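Local coordinates for protein putative amidohydrolase (Unidentified, PDB 3FEQ) that probably works as a zinc-dependent prolidase of the amidohydrolase superfamily, hydrolysing dipeptides that end in proline, at residues A260-L274 and L308-S322. Residues are numbered along the deposited sequence; the frame is centred on the assembly and turned at random.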
ATOM      1  N   ALA C 260     -11.577  24.566  39.220  1.00 51.87           N
ATOM      2  CA  ALA C 260     -12.794  24.096  39.857  1.00 49.38           C
ATOM      3  C   ALA C 260     -13.953  25.049  39.600  1.00 50.04           C
ATOM      4  O   ALA C 260     -15.033  24.626  39.189  1.00 47.72           O
ATOM      5  CB  ALA C 260     -12.567  23.918  41.336  1.00 51.99           C
ATOM      6  N   LYS C 261     -13.706  26.339  39.800  1.00 51.99           N
ATOM      7  CA  LYS C 261     -14.720  27.362  39.600  1.00 57.95           C
ATOM      8  C   LYS C 261     -15.192  27.339  38.149  1.00 49.74           C
ATOM      9  O   LYS C 261     -16.389  27.373  37.886  1.00 46.52           O
ATOM     10  CB  LYS C 261     -14.144  28.737  39.953  1.00 65.91           C
ATOM     11  CG  LYS C 261     -15.027  29.670  40.812  1.00 74.96           C
ATOM     12  CD  LYS C 261     -14.529  31.137  40.723  1.00 76.57           C
ATOM     13  CE  LYS C 261     -14.644  31.957  42.009  1.00 80.75           C
ATOM     14  NZ  LYS C 261     -15.748  32.954  41.973  1.00 75.90           N
ATOM     15  N   LEU C 262     -14.247  27.213  37.219  1.00 52.48           N
ATOM     16  CA  LEU C 262     -14.561  27.095  35.788  1.00 47.70           C
ATOM     17  C   LEU C 262     -15.377  25.851  35.470  1.00 43.02           C
ATOM     18  O   LEU C 262     -16.272  25.888  34.634  1.00 48.36           O
ATOM     19  CB  LEU C 262     -13.284  27.076  34.961  1.00 46.34           C
ATOM     20  CG  LEU C 262     -13.430  27.128  33.444  1.00 47.40           C
ATOM     21  CD1 LEU C 262     -13.968  28.483  33.008  1.00 57.56           C
ATOM     22  CD2 LEU C 262     -12.077  26.869  32.822  1.00 49.80           C
ATOM     23  N   MET C 263     -15.058  24.755  36.146  1.00 44.38           N
ATOM     24  CA  MET C 263     -15.807  23.517  36.020  1.00 41.06           C
ATOM     25  C   MET C 263     -17.252  23.661  36.478  1.00 46.37           C
ATOM     26  O   MET C 263     -18.173  23.228  35.785  1.00 43.93           O
ATOM     27  CB  MET C 263     -15.116  22.399  36.798  1.00 41.50           C
ATOM     28  CG  MET C 263     -14.593  21.289  35.915  1.00 47.00           C
ATOM     29  SD  MET C 263     -13.700  20.019  36.814  1.00 39.04           S
ATOM     30  CE  MET C 263     -12.593  21.064  37.738  1.00 43.29           C
ATOM     31  N   HIS C 264     -17.454  24.272  37.644  1.00 53.11           N
ATOM     32  CA  HIS C 264     -18.802  24.502  38.166  1.00 50.98           C
ATOM     33  C   HIS C 264     -19.619  25.364  37.215  1.00 47.55           C
ATOM     34  O   HIS C 264     -20.792  25.110  36.985  1.00 50.86           O
ATOM     35  CB  HIS C 264     -18.741  25.157  39.541  1.00 55.19           C
ATOM     36  CG  HIS C 264     -20.044  25.744  39.986  1.00 59.74           C
ATOM     37  ND1 HIS C 264     -21.147  24.969  40.277  1.00 61.75           N
ATOM     38  CD2 HIS C 264     -20.426  27.029  40.173  1.00 49.25           C
ATOM     39  CE1 HIS C 264     -22.146  25.753  40.645  1.00 56.83           C
ATOM     40  NE2 HIS C 264     -21.734  27.007  40.589  1.00 48.51           N
ATOM     41  N   GLU C 265     -18.970  26.361  36.634  1.00 47.37           N
ATOM     42  CA  GLU C 265     -19.624  27.293  35.732  1.00 56.15           C
ATOM     43  C   GLU C 265     -20.141  26.603  34.478  1.00 50.99           C
ATOM     44  O   GLU C 265     -21.261  26.827  34.045  1.00 55.08           O
ATOM     45  CB  GLU C 265     -18.632  28.378  35.331  1.00 61.47           C
ATOM     46  CG  GLU C 265     -19.164  29.782  35.406  1.00 74.30           C
ATOM     47  CD  GLU C 265     -18.041  30.787  35.529  1.00 99.29           C
ATOM     48  OE1 GLU C 265     -16.900  30.351  35.799  1.00105.86           O
ATOM     49  OE2 GLU C 265     -18.296  32.007  35.387  1.00112.60           O
ATOM     50  N   HIS C 266     -19.308  25.770  33.885  1.00 53.16           N
ATOM     51  CA  HIS C 266     -19.684  25.076  32.672  1.00 53.57           C
ATOM     52  C   HIS C 266     -20.595  23.870  32.908  1.00 50.29           C
ATOM     53  O   HIS C 266     -21.136  23.311  31.962  1.00 51.92           O
ATOM     54  CB  HIS C 266     -18.430  24.626  31.939  1.00 60.86           C
ATOM     55  CG  HIS C 266     -17.766  25.712  31.160  1.00 62.85           C
ATOM     56  ND1 HIS C 266     -16.852  26.579  31.722  1.00 65.48           N
ATOM     57  CD2 HIS C 266     -17.869  26.062  29.857  1.00 55.73           C
ATOM     58  CE1 HIS C 266     -16.418  27.413  30.795  1.00 65.82           C
ATOM     59  NE2 HIS C 266     -17.018  27.121  29.655  1.00 63.94           N
ATOM     60  N   GLY C 267     -20.733  23.443  34.156  1.00 46.08           N
ATOM     61  CA  GLY C 267     -21.605  22.316  34.470  1.00 43.87           C
ATOM     62  C   GLY C 267     -20.918  20.986  34.238  1.00 49.48           C
ATOM     63  O   GLY C 267     -21.567  19.972  33.970  1.00 51.57           O
ATOM     64  N   ALA C 268     -19.597  20.996  34.376  1.00 43.41           N
ATOM     65  CA  ALA C 268     -18.769  19.821  34.198  1.00 30.01           C
ATOM     66  C   ALA C 268     -18.620  19.010  35.486  1.00 38.06           C
ATOM     67  O   ALA C 268     -18.448  19.569  36.560  1.00 42.46           O
ATOM     68  CB  ALA C 268     -17.430  20.236  33.696  1.00 21.69           C
ATOM     69  N   PHE C 269     -18.632  17.688  35.362  1.00 35.95           N
ATOM     70  CA  PHE C 269     -18.504  16.800  36.506  1.00 31.81           C
ATOM     71  C   PHE C 269     -17.042  16.417  36.747  1.00 36.92           C
ATOM     72  O   PHE C 269     -16.179  16.688  35.918  1.00 46.04           O
ATOM     73  CB  PHE C 269     -19.343  15.541  36.277  1.00 38.94           C
ATOM     74  CG  PHE C 269     -20.801  15.816  36.015  1.00 42.38           C
ATOM     75  CD1 PHE C 269     -21.762  15.479  36.954  1.00 36.70           C
ATOM     76  CD2 PHE C 269     -21.215  16.411  34.822  1.00 46.94           C
ATOM     77  CE1 PHE C 269     -23.096  15.761  36.721  1.00 40.06           C
ATOM     78  CE2 PHE C 269     -22.561  16.686  34.585  1.00 34.74           C
ATOM     79  CZ  PHE C 269     -23.496  16.364  35.532  1.00 36.68           C
ATOM     80  N   VAL C 270     -16.764  15.808  37.898  1.00 37.82           N
ATOM     81  CA  VAL C 270     -15.457  15.187  38.172  1.00 40.69           C
ATOM     82  C   VAL C 270     -15.657  13.767  38.673  1.00 38.12           C
ATOM     83  O   VAL C 270     -16.633  13.480  39.354  1.00 46.41           O
ATOM     84  CB  VAL C 270     -14.683  15.922  39.282  1.00 40.60           C
ATOM     85  CG1 VAL C 270     -13.219  15.528  39.265  1.00 27.76           C
ATOM     86  CG2 VAL C 270     -14.806  17.397  39.116  1.00 52.89           C
ATOM     87  N   VAL C 271     -14.740  12.871  38.339  1.00 31.75           N
ATOM     88  CA  VAL C 271     -14.787  11.520  38.890  1.00 30.87           C
ATOM     89  C   VAL C 271     -13.416  11.224  39.448  1.00 32.53           C
ATOM     90  O   VAL C 271     -12.514  10.852  38.712  1.00 42.05           O
ATOM     91  CB  VAL C 271     -15.178  10.455  37.828  1.00 20.02           C
ATOM     92  CG1 VAL C 271     -15.325   9.131  38.463  1.00 30.25           C
ATOM     93  CG2 VAL C 271     -16.480  10.806  37.162  1.00 23.32           C
ATOM     94  N   PRO C 272     -13.208  11.535  40.731  1.00 40.97           N
ATOM     95  CA  PRO C 272     -11.955  11.177  41.398  1.00 35.90           C
ATOM     96  C   PRO C 272     -11.846   9.671  41.510  1.00 40.11           C
ATOM     97  O   PRO C 272     -12.862   8.986  41.521  1.00 49.79           O
ATOM     98  CB  PRO C 272     -12.120  11.788  42.784  1.00 27.47           C
ATOM     99  CG  PRO C 272     -13.121  12.915  42.588  1.00 36.26           C
ATOM    100  CD  PRO C 272     -14.082  12.356  41.589  1.00 44.20           C
ATOM    101  N   THR C 273     -10.635   9.143  41.547  1.00 41.87           N
ATOM    102  CA  THR C 273     -10.465   7.699  41.671  1.00 47.14           C
ATOM    103  C   THR C 273      -9.434   7.387  42.732  1.00 53.06           C
ATOM    104  O   THR C 273      -8.512   6.605  42.495  1.00 53.23           O
ATOM    105  CB  THR C 273     -10.015   7.041  40.353  1.00 47.12           C
ATOM    106  OG1 THR C 273      -8.807   7.658  39.892  1.00 54.08           O
ATOM    107  CG2 THR C 273     -11.086   7.163  39.292  1.00 44.45           C
ATOM    108  N   LEU C 274      -9.628   7.965  43.915  1.00 50.84           N
ATOM    109  CA  LEU C 274      -8.601   7.981  44.953  1.00 46.33           C
ATOM    110  C   LEU C 274      -8.086   6.599  45.349  1.00 41.77           C
ATOM    111  O   LEU C 274      -6.888   6.421  45.560  1.00 45.73           O
ATOM    112  CB  LEU C 274      -9.096   8.751  46.171  1.00 44.40           C
ATOM    113  CG  LEU C 274      -9.501  10.196  45.853  1.00 55.18           C
ATOM    114  CD1 LEU C 274      -9.777  10.972  47.126  1.00 46.21           C
ATOM    115  CD2 LEU C 274      -8.435  10.898  45.025  1.00 52.82           C
ATOM    116  N   LEU C 308     -10.822  16.899  46.801  1.00 53.42           N
ATOM    117  CA  LEU C 308     -12.210  16.643  47.138  1.00 46.68           C
ATOM    118  C   LEU C 308     -12.851  17.882  47.740  1.00 48.39           C
ATOM    119  O   LEU C 308     -13.925  18.309  47.311  1.00 46.84           O
ATOM    120  CB  LEU C 308     -12.291  15.473  48.114  1.00 35.87           C
ATOM    121  CG  LEU C 308     -12.693  14.114  47.535  1.00 49.51           C
ATOM    122  CD1 LEU C 308     -12.091  13.818  46.158  1.00 35.28           C
ATOM    123  CD2 LEU C 308     -12.364  13.009  48.524  1.00 45.49           C
ATOM    124  N   GLU C 309     -12.153  18.484  48.698  1.00 50.19           N
ATOM    125  CA  GLU C 309     -12.648  19.671  49.375  1.00 56.54           C
ATOM    126  C   GLU C 309     -12.790  20.843  48.432  1.00 54.24           C
ATOM    127  O   GLU C 309     -13.795  21.550  48.469  1.00 56.81           O
ATOM    128  CB  GLU C 309     -11.740  20.050  50.531  1.00 60.48           C
ATOM    129  CG  GLU C 309     -12.070  19.309  51.805  1.00 75.82           C
ATOM    130  CD  GLU C 309     -10.910  19.274  52.770  1.00 88.93           C
ATOM    131  OE1 GLU C 309     -10.245  20.319  52.941  1.00 99.28           O
ATOM    132  OE2 GLU C 309     -10.666  18.203  53.363  1.00 92.83           O
ATOM    133  N   ILE C 310     -11.793  21.029  47.576  1.00 47.64           N
ATOM    134  CA  ILE C 310     -11.836  22.068  46.559  1.00 42.50           C
ATOM    135  C   ILE C 310     -13.062  21.921  45.670  1.00 52.18           C
ATOM    136  O   ILE C 310     -13.796  22.891  45.453  1.00 52.14           O
ATOM    137  CB  ILE C 310     -10.588  22.031  45.687  1.00 44.25           C
ATOM    138  CG1 ILE C 310      -9.336  21.944  46.573  1.00 39.43           C
ATOM    139  CG2 ILE C 310     -10.591  23.213  44.718  1.00 44.44           C
ATOM    140  CD1 ILE C 310      -8.040  22.114  45.837  1.00 34.72           C
ATOM    141  N   TYR C 311     -13.299  20.696  45.202  1.00 53.29           N
ATOM    142  CA  TYR C 311     -14.463  20.394  44.375  1.00 53.36           C
ATOM    143  C   TYR C 311     -15.795  20.678  45.076  1.00 54.86           C
ATOM    144  O   TYR C 311     -16.720  21.225  44.466  1.00 58.18           O
ATOM    145  CB  TYR C 311     -14.417  18.942  43.901  1.00 55.66           C
ATOM    146  CG  TYR C 311     -13.374  18.679  42.841  1.00 52.76           C
ATOM    147  CD1 TYR C 311     -13.253  19.513  41.732  1.00 50.17           C
ATOM    148  CD2 TYR C 311     -12.527  17.582  42.931  1.00 49.25           C
ATOM    149  CE1 TYR C 311     -12.292  19.272  40.762  1.00 48.41           C
ATOM    150  CE2 TYR C 311     -11.565  17.337  41.968  1.00 44.42           C
ATOM    151  CZ  TYR C 311     -11.457  18.180  40.887  1.00 46.40           C
ATOM    152  OH  TYR C 311     -10.494  17.946  39.940  1.00 46.53           O
ATOM    153  N   ALA C 312     -15.889  20.284  46.344  1.00 47.05           N
ATOM    154  CA  ALA C 312     -17.058  20.570  47.157  1.00 45.24           C
ATOM    155  C   ALA C 312     -17.262  22.072  47.283  1.00 51.76           C
ATOM    156  O   ALA C 312     -18.370  22.578  47.108  1.00 50.00           O
ATOM    157  CB  ALA C 312     -16.901  19.955  48.520  1.00 44.53           C
ATOM    158  N   ASN C 313     -16.176  22.779  47.566  1.00 55.00           N
ATOM    159  CA  ASN C 313     -16.227  24.218  47.768  1.00 55.68           C
ATOM    160  C   ASN C 313     -16.702  24.983  46.556  1.00 57.85           C
ATOM    161  O   ASN C 313     -17.549  25.857  46.674  1.00 65.93           O
ATOM    162  CB  ASN C 313     -14.869  24.744  48.192  1.00 59.30           C
ATOM    163  CG  ASN C 313     -14.518  24.345  49.595  1.00 65.83           C
ATOM    164  OD1 ASN C 313     -15.392  23.987  50.384  1.00 72.65           O
ATOM    165  ND2 ASN C 313     -13.232  24.375  49.912  1.00 78.11           N
ATOM    166  N   ALA C 314     -16.159  24.655  45.389  1.00 56.87           N
ATOM    167  CA  ALA C 314     -16.591  25.297  44.156  1.00 51.98           C
ATOM    168  C   ALA C 314     -17.937  24.752  43.662  1.00 52.53           C
ATOM    169  O   ALA C 314     -18.518  25.280  42.710  1.00 53.38           O
ATOM    170  CB  ALA C 314     -15.526  25.173  43.087  1.00 51.47           C
ATOM    171  N   GLY C 315     -18.441  23.718  44.329  1.00 43.38           N
ATOM    172  CA  GLY C 315     -19.728  23.142  43.972  1.00 50.91           C
ATOM    173  C   GLY C 315     -19.698  22.470  42.614  1.00 53.96           C
ATOM    174  O   GLY C 315     -20.526  22.751  41.746  1.00 54.04           O
ATOM    175  N   VAL C 316     -18.718  21.595  42.431  1.00 52.26           N
ATOM    176  CA  VAL C 316     -18.621  20.788  41.232  1.00 47.41           C
ATOM    177  C   VAL C 316     -19.051  19.372  41.566  1.00 44.47           C
ATOM    178  O   VAL C 316     -18.426  18.730  42.418  1.00 44.50           O
ATOM    179  CB  VAL C 316     -17.166  20.725  40.754  1.00 51.26           C
ATOM    180  CG1 VAL C 316     -17.090  20.044  39.409  1.00 50.87           C
ATOM    181  CG2 VAL C 316     -16.577  22.113  40.682  1.00 40.03           C
ATOM    182  N   LYS C 317     -20.090  18.880  40.893  1.00 34.07           N
ATOM    183  CA  LYS C 317     -20.572  17.500  41.114  1.00 44.16           C
ATOM    184  C   LYS C 317     -19.486  16.402  41.017  1.00 44.03           C
ATOM    185  O   LYS C 317     -18.678  16.387  40.091  1.00 43.95           O
ATOM    186  CB  LYS C 317     -21.757  17.167  40.194  1.00 40.76           C
ATOM    187  CG  LYS C 317     -23.114  17.659  40.696  1.00 44.54           C
ATOM    188  CD  LYS C 317     -23.603  18.859  39.906  1.00 50.04           C
ATOM    189  CE  LYS C 317     -24.633  18.439  38.865  1.00 57.94           C
ATOM    190  NZ  LYS C 317     -24.566  19.259  37.616  1.00 56.84           N
ATOM    191  N   MET C 318     -19.484  15.488  41.985  1.00 44.63           N
ATOM    192  CA  MET C 318     -18.501  14.406  42.050  1.00 43.79           C
ATOM    193  C   MET C 318     -19.133  13.028  41.906  1.00 39.87           C
ATOM    194  O   MET C 318     -20.017  12.665  42.672  1.00 49.87           O
ATOM    195  CB  MET C 318     -17.752  14.454  43.374  1.00 37.07           C
ATOM    196  CG  MET C 318     -16.706  15.505  43.422  1.00 39.29           C
ATOM    197  SD  MET C 318     -15.990  15.582  45.054  1.00 42.35           S
ATOM    198  CE  MET C 318     -16.994  16.884  45.783  1.00 49.07           C
ATOM    199  N   GLY C 319     -18.644  12.245  40.955  1.00 41.52           N
ATOM    200  CA  GLY C 319     -19.106  10.868  40.783  1.00 39.52           C
ATOM    201  C   GLY C 319     -18.128   9.878  41.367  1.00 33.14           C
ATOM    202  O   GLY C 319     -16.961  10.176  41.553  1.00 38.25           O
ATOM    203  N   PHE C 320     -18.614   8.689  41.663  1.00 41.25           N
ATOM    204  CA  PHE C 320     -17.773   7.603  42.145  1.00 40.12           C
ATOM    205  C   PHE C 320     -16.903   7.073  41.009  1.00 37.13           C
ATOM    206  O   PHE C 320     -17.390   6.834  39.912  1.00 39.64           O
ATOM    207  CB  PHE C 320     -18.689   6.495  42.658  1.00 31.25           C
ATOM    208  CG  PHE C 320     -17.990   5.422  43.423  1.00 47.15           C
ATOM    209  CD1 PHE C 320     -17.921   5.479  44.802  1.00 47.36           C
ATOM    210  CD2 PHE C 320     -17.482   4.299  42.772  1.00 42.53           C
ATOM    211  CE1 PHE C 320     -17.317   4.458  45.513  1.00 49.38           C
ATOM    212  CE2 PHE C 320     -16.881   3.284  43.474  1.00 31.96           C
ATOM    213  CZ  PHE C 320     -16.795   3.361  44.845  1.00 45.44           C
ATOM    214  N   GLY C 321     -15.618   6.876  41.276  1.00 41.68           N
ATOM    215  CA  GLY C 321     -14.774   6.072  40.385  1.00 41.02           C
ATOM    216  C   GLY C 321     -13.690   5.318  41.126  1.00 38.64           C
ATOM    217  O   GLY C 321     -13.237   5.751  42.175  1.00 41.31           O
ATOM    218  N   SER C 322     -13.242   4.201  40.570  1.00 42.32           N
ATOM    219  CA  SER C 322     -12.181   3.437  41.214  1.00 38.64           C
ATOM    220  C   SER C 322     -10.890   3.306  40.400  1.00 46.97           C
ATOM    221  O   SER C 322      -9.803   3.586  40.919  1.00 48.28           O
ATOM    222  CB  SER C 322     -12.697   2.076  41.638  1.00 34.96           C
ATOM    223  OG  SER C 322     -13.713   1.652  40.758  1.00 44.12           O
TER
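Val270 lies over one face of the Tyr311 ring, and the tight half of this contact is built around that pair. Its CG2, displaced toward the rim, is 3.8 Å from the ring centroid in a CH-pi contact, while CG1 reaches toward CZ and CE2. The same CG2 also touches Val316 CG1 at 3.5 Å. Met263, its chain bent at the last torsion, brings CE to the edge of the Tyr311 ring near its plane. Further back, where helices 260-266 and 308-314 cross at -45°, Ala260 CB meets Ala314 CB at 3.7 Å.

The backbones join beside this core in a single parallel bridge: Val270 N donates to Lys317 O at 3.0 Å. Gly319 N in turn donates to Val270 O at 2.9 Å. The solvent side is looser. The His264 ring, swung away from its own amide nitrogen (chi1 165°), lies across the C-terminal end of helix 308-314, Ala314 O over one face and ND1 in a weak bond to Gly315 O. Exposed Lys317, kinked along its chain, crosses the Phe269 ring at a slant, its CB 3.7 Å from CD1.

Gly252 O takes the Tyr311 hydroxyl, tying the core to strand 248-254, which pairs with strand 269-271 in the TIM-type barrel of this family. At the inner end Thr273 OG1 bonds the zinc ligand His251, while helix 335-340 packs against Leu274 and helix 354-359 against Phe269.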